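Guanine nucleotide exchange protein (Legionella pneumophila, PDB 1XSZ) probably promotes guanine nucleotide exchange on ADP-ribosylation factor GTPases through a Sec7 domain whose active site is covered by a C-terminal cap. Local coordinates at residues E46-Q51 against E58-Y63; A133-A138 against Q249-L254. All blocks are in the same frame, centred on the assembly; numbering follows the deposited sequence. Where two conformers were deposited one is given.

Contact 1. Residues E46-Q51 against E58-Y63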
ATOM      1  N   GLU A  46      -2.370  10.909 -17.216  1.00 16.92           N
ATOM      2  CA  GLU A  46      -2.579  12.332 -17.448  1.00 16.35           C
ATOM      3  C   GLU A  46      -3.902  12.802 -16.853  1.00 16.78           C
ATOM      4  O   GLU A  46      -3.991  13.915 -16.342  1.00 17.13           O
ATOM      5  CB  GLU A  46      -2.541  12.635 -18.951  1.00 19.22           C
ATOM      6  CG  GLU A  46      -2.656  14.115 -19.305  1.00 23.63           C
ATOM      7  CD  GLU A  46      -1.520  14.949 -18.741  1.00 26.01           C
ATOM      8  OE1 GLU A  46      -0.346  14.545 -18.894  1.00 28.55           O
ATOM      9  OE2 GLU A  46      -1.797  16.018 -18.156  1.00 28.89           O
ATOM     10  N   PHE A  47      -4.924  11.950 -16.909  1.00 16.35           N
ATOM     11  CA  PHE A  47      -6.227  12.304 -16.359  1.00 15.76           C
ATOM     12  C   PHE A  47      -6.122  12.472 -14.841  1.00 16.64           C
ATOM     13  O   PHE A  47      -6.713  13.382 -14.269  1.00 17.66           O
ATOM     14  CB  PHE A  47      -7.266  11.225 -16.689  1.00 16.08           C
ATOM     15  CG  PHE A  47      -8.690  11.686 -16.527  1.00 18.14           C
ATOM     16  CD1 PHE A  47      -9.282  12.507 -17.487  1.00 18.37           C
ATOM     17  CD2 PHE A  47      -9.433  11.325 -15.408  1.00 19.16           C
ATOM     18  CE1 PHE A  47     -10.592  12.960 -17.332  1.00 19.82           C
ATOM     19  CE2 PHE A  47     -10.746  11.776 -15.245  1.00 19.69           C
ATOM     20  CZ  PHE A  47     -11.324  12.595 -16.209  1.00 21.00           C
ATOM     21  N   PHE A  48      -5.368  11.589 -14.195  1.00 16.88           N
ATOM     22  CA  PHE A  48      -5.179  11.664 -12.746  1.00 16.44           C
ATOM     23  C   PHE A  48      -4.550  13.010 -12.375  1.00 17.07           C
ATOM     24  O   PHE A  48      -4.950  13.645 -11.399  1.00 17.04           O
ATOM     25  CB  PHE A  48      -4.263  10.535 -12.267  1.00 16.39           C
ATOM     26  CG  PHE A  48      -4.902   9.169 -12.260  1.00 15.74           C
ATOM     27  CD1 PHE A  48      -4.105   8.034 -12.168  1.00 15.22           C
ATOM     28  CD2 PHE A  48      -6.287   9.012 -12.301  1.00 15.99           C
ATOM     29  CE1 PHE A  48      -4.667   6.762 -12.116  1.00 15.62           C
ATOM     30  CE2 PHE A  48      -6.860   7.740 -12.248  1.00 16.14           C
ATOM     31  CZ  PHE A  48      -6.049   6.616 -12.154  1.00 15.14           C
ATOM     32  N   HIS A  49      -3.550  13.433 -13.144  1.00 16.78           N
ATOM     33  CA  HIS A  49      -2.893  14.711 -12.888  1.00 17.45           C
ATOM     34  C   HIS A  49      -3.832  15.881 -13.176  1.00 18.63           C
ATOM     35  O   HIS A  49      -3.995  16.780 -12.350  1.00 20.13           O
ATOM     36  CB  HIS A  49      -1.637  14.849 -13.757  1.00 17.25           C
ATOM     37  CG  HIS A  49      -0.431  14.164 -13.196  1.00 17.38           C
ATOM     38  ND1 HIS A  49       0.340  13.290 -13.933  1.00 19.04           N
ATOM     39  CD2 HIS A  49       0.164  14.259 -11.984  1.00 15.58           C
ATOM     40  CE1 HIS A  49       1.359  12.880 -13.199  1.00 15.63           C
ATOM     41  NE2 HIS A  49       1.276  13.453 -12.012  1.00 20.71           N
ATOM     42  N   GLN A  50      -4.447  15.862 -14.352  1.00 17.86           N
ATOM     43  CA  GLN A  50      -5.352  16.929 -14.768  1.00 19.10           C
ATOM     44  C   GLN A  50      -6.570  17.131 -13.879  1.00 19.13           C
ATOM     45  O   GLN A  50      -6.959  18.264 -13.599  1.00 19.08           O
ATOM     46  CB  GLN A  50      -5.840  16.680 -16.197  1.00 20.95           C
ATOM     47  CG  GLN A  50      -4.834  16.988 -17.289  1.00 22.49           C
ATOM     48  CD  GLN A  50      -4.507  18.465 -17.372  1.00 25.21           C
ATOM     49  OE1 GLN A  50      -5.378  19.315 -17.187  1.00 27.25           O
ATOM     50  NE2 GLN A  50      -3.251  18.780 -17.666  1.00 27.22           N
ATOM     51  N   GLN A  51      -7.171  16.033 -13.433  1.00 18.87           N
ATOM     52  CA  GLN A  51      -8.382  16.113 -12.626  1.00 19.52           C
ATOM     53  C   GLN A  51      -8.180  15.814 -11.146  1.00 19.30           C
ATOM     54  O   GLN A  51      -9.116  15.409 -10.457  1.00 20.60           O
ATOM     55  CB  GLN A  51      -9.429  15.155 -13.202  1.00 19.76           C
ATOM     56  CG  GLN A  51      -9.685  15.346 -14.695  1.00 20.52           C
ATOM     57  CD  GLN A  51     -10.394  16.649 -15.010  1.00 22.50           C
ATOM     58  OE1 GLN A  51     -10.445  17.078 -16.165  1.00 24.27           O
ATOM     59  NE2 GLN A  51     -10.954  17.279 -13.988  1.00 19.70           N
ATOM     60  N   GLU A  58      -7.822   8.920  -2.840  1.00 15.04           N
ATOM     61  CA  GLU A  58      -7.465   7.694  -2.143  1.00 14.81           C
ATOM     62  C   GLU A  58      -7.521   6.587  -3.191  1.00 14.28           C
ATOM     63  O   GLU A  58      -6.638   5.732  -3.255  1.00 14.38           O
ATOM     64  CB  GLU A  58      -8.440   7.403  -0.994  1.00 16.15           C
ATOM     65  CG  GLU A  58      -8.511   8.525   0.032  1.00 17.60           C
ATOM     66  CD  GLU A  58      -9.014   8.058   1.387  1.00 18.90           C
ATOM     67  OE1 GLU A  58      -9.781   7.075   1.433  1.00 22.92           O
ATOM     68  OE2 GLU A  58      -8.649   8.686   2.400  1.00 23.66           O
ATOM     69  N   ALA A  59      -8.555   6.627  -4.030  1.00 15.57           N
ATOM     70  CA  ALA A  59      -8.731   5.642  -5.091  1.00 14.87           C
ATOM     71  C   ALA A  59      -7.650   5.778  -6.161  1.00 14.64           C
ATOM     72  O   ALA A  59      -7.193   4.781  -6.710  1.00 14.33           O
ATOM     73  CB  ALA A  59     -10.116   5.787  -5.723  1.00 16.02           C
ATOM     74  N   VAL A  60      -7.248   7.010  -6.458  1.00 13.69           N
ATOM     75  CA  VAL A  60      -6.196   7.235  -7.446  1.00 14.57           C
ATOM     76  C   VAL A  60      -4.895   6.628  -6.920  1.00 14.12           C
ATOM     77  O   VAL A  60      -4.186   5.911  -7.633  1.00 13.80           O
ATOM     78  CB  VAL A  60      -5.990   8.744  -7.700  1.00 14.28           C
ATOM     79  CG1 VAL A  60      -4.724   8.973  -8.510  1.00 14.75           C
ATOM     80  CG2 VAL A  60      -7.184   9.301  -8.454  1.00 15.47           C
ATOM     81  N   GLY A  61      -4.589   6.920  -5.659  1.00 14.59           N
ATOM     82  CA  GLY A  61      -3.385   6.392  -5.049  1.00 14.66           C
ATOM     83  C   GLY A  61      -3.410   4.878  -4.983  1.00 14.34           C
ATOM     84  O   GLY A  61      -2.387   4.219  -5.173  1.00 14.52           O
ATOM     85  N   ASP A  62      -4.587   4.314  -4.727  1.00 13.86           N
ATOM     86  CA  ASP A  62      -4.701   2.870  -4.643  1.00 14.26           C
ATOM     87  C   ASP A  62      -4.484   2.215  -6.000  1.00 14.10           C
ATOM     88  O   ASP A  62      -3.809   1.189  -6.111  1.00 15.75           O
ATOM     89  CB  ASP A  62      -6.068   2.473  -4.098  1.00 14.80           C
ATOM     90  CG  ASP A  62      -6.049   1.100  -3.502  1.00 18.46           C
ATOM     91  OD1 ASP A  62      -5.424   0.952  -2.434  1.00 18.81           O
ATOM     92  OD2 ASP A  62      -6.633   0.177  -4.105  1.00 20.50           O
ATOM     93  N   TYR A  63      -5.058   2.809  -7.038  1.00 14.19           N
ATOM     94  CA  TYR A  63      -4.896   2.283  -8.384  1.00 13.73           C
ATOM     95  C   TYR A  63      -3.420   2.338  -8.793  1.00 13.33           C
ATOM     96  O   TYR A  63      -2.846   1.351  -9.254  1.00 14.54           O
ATOM     97  CB  TYR A  63      -5.718   3.105  -9.379  1.00 15.20           C
ATOM     98  CG  TYR A  63      -5.602   2.603 -10.799  1.00 16.12           C
ATOM     99  CD1 TYR A  63      -6.484   1.641 -11.295  1.00 15.63           C
ATOM    100  CD2 TYR A  63      -4.575   3.048 -11.631  1.00 15.99           C
ATOM    101  CE1 TYR A  63      -6.344   1.135 -12.585  1.00 17.72           C
ATOM    102  CE2 TYR A  63      -4.424   2.547 -12.916  1.00 16.76           C
ATOM    103  CZ  TYR A  63      -5.310   1.593 -13.386  1.00 18.11           C
ATOM    104  OH  TYR A  63      -5.156   1.098 -14.659  1.00 22.47           O
TER
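Tyr63 meets Phe48 through its ring, while its polar end is held outside the two segments: OH is hydrogen-bonded to OE2 of Glu70. The hydroxyl therefore has a partner although the residue is buried. Carbon CD2 of the Tyr63 ring lies at the edge of the Phe48 ring, near its plane, 3.7 Å from Phe48 CE1. The two planes stand at 73° and the ring centroids are 5.8 Å apart.

Val60 meets the same phenyl ring over one face. Its CG1 sits 3.9 Å from the centroid of the Phe48 ring and only 18° off the ring normal, a CH-pi contact. With CG1 anti to the backbone N (chi1 169°) and CG2 beside that N, both branches of Val60 lie on the same side of the ring. The second branch is shifted toward the CD2 side, with Val60 CG2 4.0 Å from Phe48 CD2. Phe48 and Val60 are also the closest approach of the two backbones, CA to CA 7.0 Å, and both side chains point into the space between segments 46-51 and 58-63.

The neighbourhood completes the apolar setting. Ile26 of helix 22-35 touches both Phe48 and Tyr63. Helix 69-80 adds Phe78 against Phe48 and Val74 against Tyr63.

No hydrogen bond crosses between the two segments. Between them the contact rests on apolar and CH-pi contacts, with one ring met over a face and at an edge. The polar bond of Tyr63 instead ties this buried cluster to helix 69-80 of the Sec7 domain.

Contact 2. Residues A133-A138 against Q249-L254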
ATOM      1  N   ALA A 133      20.217   2.394  -6.350  1.00 20.23           N
ATOM      2  CA  ALA A 133      20.897   3.293  -5.432  1.00 18.57           C
ATOM      3  C   ALA A 133      19.936   4.404  -5.026  1.00 17.41           C
ATOM      4  O   ALA A 133      19.926   4.834  -3.872  1.00 17.22           O
ATOM      5  CB  ALA A 133      22.140   3.879  -6.096  1.00 18.76           C
ATOM      6  N   ALA A 134      19.129   4.865  -5.977  1.00 18.02           N
ATOM      7  CA  ALA A 134      18.158   5.914  -5.702  1.00 16.31           C
ATOM      8  C   ALA A 134      17.093   5.387  -4.746  1.00 15.77           C
ATOM      9  O   ALA A 134      16.630   6.113  -3.870  1.00 14.63           O
ATOM     10  CB  ALA A 134      17.515   6.395  -7.001  1.00 18.70           C
ATOM     11  N   TYR A 135      16.720   4.123  -4.920  1.00 15.20           N
ATOM     12  CA  TYR A 135      15.716   3.489  -4.064  1.00 13.78           C
ATOM     13  C   TYR A 135      16.246   3.406  -2.632  1.00 14.20           C
ATOM     14  O   TYR A 135      15.539   3.733  -1.674  1.00 13.85           O
ATOM     15  CB  TYR A 135      15.387   2.089  -4.597  1.00 14.61           C
ATOM     16  CG  TYR A 135      14.488   1.264  -3.698  1.00 13.64           C
ATOM     17  CD1 TYR A 135      13.166   1.639  -3.457  1.00 15.09           C
ATOM     18  CD2 TYR A 135      14.963   0.101  -3.099  1.00 16.41           C
ATOM     19  CE1 TYR A 135      12.339   0.865  -2.638  1.00 15.68           C
ATOM     20  CE2 TYR A 135      14.151  -0.678  -2.283  1.00 16.81           C
ATOM     21  CZ  TYR A 135      12.840  -0.292  -2.058  1.00 15.88           C
ATOM     22  OH  TYR A 135      12.040  -1.078  -1.261  1.00 14.76           O
ATOM     23  N   LEU A 136      17.489   2.964  -2.476  1.00 13.93           N
ATOM     24  CA  LEU A 136      18.088   2.878  -1.149  1.00 13.08           C
ATOM     25  C   LEU A 136      18.072   4.260  -0.490  1.00 13.45           C
ATOM     26  O   LEU A 136      17.683   4.402   0.670  1.00 13.21           O
ATOM     27  CB  LEU A 136      19.533   2.367  -1.238  1.00 15.42           C
ATOM     28  CG  LEU A 136      20.332   2.434   0.070  1.00 15.22           C
ATOM     29  CD1 LEU A 136      19.715   1.506   1.104  1.00 17.44           C
ATOM     30  CD2 LEU A 136      21.783   2.053  -0.192  1.00 17.74           C
ATOM     31  N   LEU A 137      18.495   5.277  -1.231  0.50 11.56           N
ATOM     32  CA  LEU A 137      18.525   6.634  -0.703  0.50 12.12           C
ATOM     33  C   LEU A 137      17.121   7.088  -0.309  0.50 10.66           C
ATOM     34  O   LEU A 137      16.934   7.709   0.738  0.50 11.18           O
ATOM     35  CB  LEU A 137      19.093   7.591  -1.751  0.50 15.07           C
ATOM     36  CG  LEU A 137      19.796   8.843  -1.232  0.50 17.83           C
ATOM     37  CD1 LEU A 137      21.040   8.458  -0.434  0.50 17.76           C
ATOM     38  CD2 LEU A 137      20.178   9.709  -2.415  0.50 17.71           C
ATOM     39  N   ALA A 138      16.142   6.772  -1.151  1.00 12.09           N
ATOM     40  CA  ALA A 138      14.763   7.153  -0.886  1.00 11.51           C
ATOM     41  C   ALA A 138      14.203   6.537   0.389  1.00 12.72           C
ATOM     42  O   ALA A 138      13.683   7.263   1.238  1.00 12.90           O
ATOM     43  CB  ALA A 138      13.876   6.801  -2.077  1.00 12.73           C
ATOM     44  N   GLN A 249       7.676 -12.135   3.395  1.00 20.80           N
ATOM     45  CA  GLN A 249       8.322 -11.548   4.558  1.00 20.16           C
ATOM     46  C   GLN A 249       8.479 -10.048   4.336  1.00 18.76           C
ATOM     47  O   GLN A 249       8.642  -9.589   3.205  1.00 18.62           O
ATOM     48  CB  GLN A 249       9.687 -12.195   4.794  1.00 22.24           C
ATOM     49  CG  GLN A 249       9.618 -13.674   5.166  1.00 23.76           C
ATOM     50  CD  GLN A 249       8.767 -13.931   6.396  1.00 24.16           C
ATOM     51  OE1 GLN A 249       8.876 -13.229   7.399  1.00 25.11           O
ATOM     52  NE2 GLN A 249       7.920 -14.954   6.327  1.00 26.71           N
ATOM     53  N   PRO A 250       8.428  -9.264   5.416  1.00 17.28           N
ATOM     54  CA  PRO A 250       8.558  -7.806   5.332  1.00 17.05           C
ATOM     55  C   PRO A 250       9.980  -7.279   5.181  1.00 17.65           C
ATOM     56  O   PRO A 250      10.899  -7.750   5.854  1.00 18.37           O
ATOM     57  CB  PRO A 250       7.945  -7.347   6.644  1.00 17.44           C
ATOM     58  CG  PRO A 250       8.423  -8.421   7.593  1.00 17.77           C
ATOM     59  CD  PRO A 250       8.136  -9.682   6.801  1.00 17.46           C
ATOM     60  N   LYS A 251      10.162  -6.303   4.295  1.00 15.75           N
ATOM     61  CA  LYS A 251      11.472  -5.682   4.156  1.00 15.40           C
ATOM     62  C   LYS A 251      11.682  -4.963   5.482  1.00 15.58           C
ATOM     63  O   LYS A 251      10.738  -4.411   6.060  1.00 15.17           O
ATOM     64  CB  LYS A 251      11.488  -4.673   3.007  1.00 16.22           C
ATOM     65  CG  LYS A 251      11.419  -5.310   1.634  1.00 16.76           C
ATOM     66  CD  LYS A 251      11.466  -4.268   0.530  1.00 17.07           C
ATOM     67  CE  LYS A 251      11.366  -4.926  -0.835  1.00 18.64           C
ATOM     68  NZ  LYS A 251      11.371  -3.929  -1.932  1.00 20.05           N
ATOM     69  N   SER A 252      12.913  -4.961   5.978  0.50 13.40           N
ATOM     70  CA  SER A 252      13.193  -4.325   7.256  0.50 13.58           C
ATOM     71  C   SER A 252      12.750  -2.868   7.322  0.50 12.74           C
ATOM     72  O   SER A 252      12.200  -2.440   8.332  0.50 12.14           O
ATOM     73  CB  SER A 252      14.686  -4.424   7.595  0.50 15.40           C
ATOM     74  OG  SER A 252      15.475  -3.670   6.697  0.50 19.89           O
ATOM     75  N   TRP A 253      12.974  -2.106   6.254  1.00 13.63           N
ATOM     76  CA  TRP A 253      12.588  -0.703   6.284  1.00 12.68           C
ATOM     77  C   TRP A 253      11.081  -0.506   6.366  1.00 12.18           C
ATOM     78  O   TRP A 253      10.629   0.472   6.948  1.00 13.16           O
ATOM     79  CB  TRP A 253      13.196   0.087   5.107  1.00 14.00           C
ATOM     80  CG  TRP A 253      12.474   0.046   3.789  1.00 14.04           C
ATOM     81  CD1 TRP A 253      12.715  -0.802   2.745  1.00 12.21           C
ATOM     82  CD2 TRP A 253      11.463   0.957   3.337  1.00 13.08           C
ATOM     83  NE1 TRP A 253      11.927  -0.473   1.669  1.00 14.13           N
ATOM     84  CE2 TRP A 253      11.149   0.605   2.004  1.00 13.01           C
ATOM     85  CE3 TRP A 253      10.797   2.042   3.926  1.00 13.43           C
ATOM     86  CZ2 TRP A 253      10.198   1.297   1.248  1.00 13.59           C
ATOM     87  CZ3 TRP A 253       9.851   2.732   3.174  1.00 13.84           C
ATOM     88  CH2 TRP A 253       9.562   2.357   1.850  1.00 14.53           C
ATOM     89  N   LEU A 254      10.313  -1.434   5.800  1.00 12.50           N
ATOM     90  CA  LEU A 254       8.856  -1.338   5.862  1.00 11.53           C
ATOM     91  C   LEU A 254       8.372  -1.675   7.275  1.00 12.95           C
ATOM     92  O   LEU A 254       7.370  -1.137   7.737  1.00 13.84           O
ATOM     93  CB  LEU A 254       8.212  -2.251   4.817  1.00 12.90           C
ATOM     94  CG  LEU A 254       8.437  -1.768   3.375  1.00 13.54           C
ATOM     95  CD1 LEU A 254       7.921  -2.788   2.372  1.00 17.41           C
ATOM     96  CD2 LEU A 254       7.740  -0.423   3.183  1.00 15.27           C
TER
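Tyr135 OH accepts two hydrogen bonds from the opposite segment. Trp253 NE1 gives one, at 3.0 Å from Tyr135 OH, with an N-H...O angle of 155°. The oxygen lies close to the indole plane, 13° out of it. Lys251 NZ gives the other, also 3.0 Å from Tyr135 OH. Asp110 makes the third partner: its OD1 is hydrogen-bonded to the hydroxyl. The phenol probably donates its own proton there.

Asp110 also forms a salt bridge with Lys251 through OD2. One carboxylate thus holds both the lysine and the tyrosine, and would help keep the ammonium group charged. The lysine chain is extended beyond CG, which carries NZ across to meet the tyrosine from the opposite direction. CG of Trp253 sits between the backbone N and the carbonyl carbon (chi1 84°), which helps turn NE1 to the hydroxyl.

Further out, Phe139 stacks on Trp253 and meets Tyr135 edge-to-face. Gln114 and Ser117 of helix 106-123 touch the Tyr135 side chain, and Leu254 CD2 rests over one face of the indole.

Lys251 is the N-cap residue of helix 252-258. This polar junction joins the capping domain to the Sec7 domain, consistent with a cap over the active site.

Contacts 1 and 2 are separate sites, with centres about 25 Å apart and nearest atoms about 14 Å apart. They follow one another along the chain. Contact 1 joins two neighbouring helices within the Sec7 domain, whereas contact 2 spans 110 intervening residues to bring the Sec7 and capping domains together. Their chemistry differs accordingly: contact 1 is buried and apolar across its segments, contact 2 partly buried and polar. Helix 106-123 reaches toward both, since its Lys108 forms a salt bridge with Asp62, which lies in segment 58-63, and its Asp110 serves contact 2. Contact 2 helps hold the capping domain to the Sec7 domain and so probably helps place the cap over the active site.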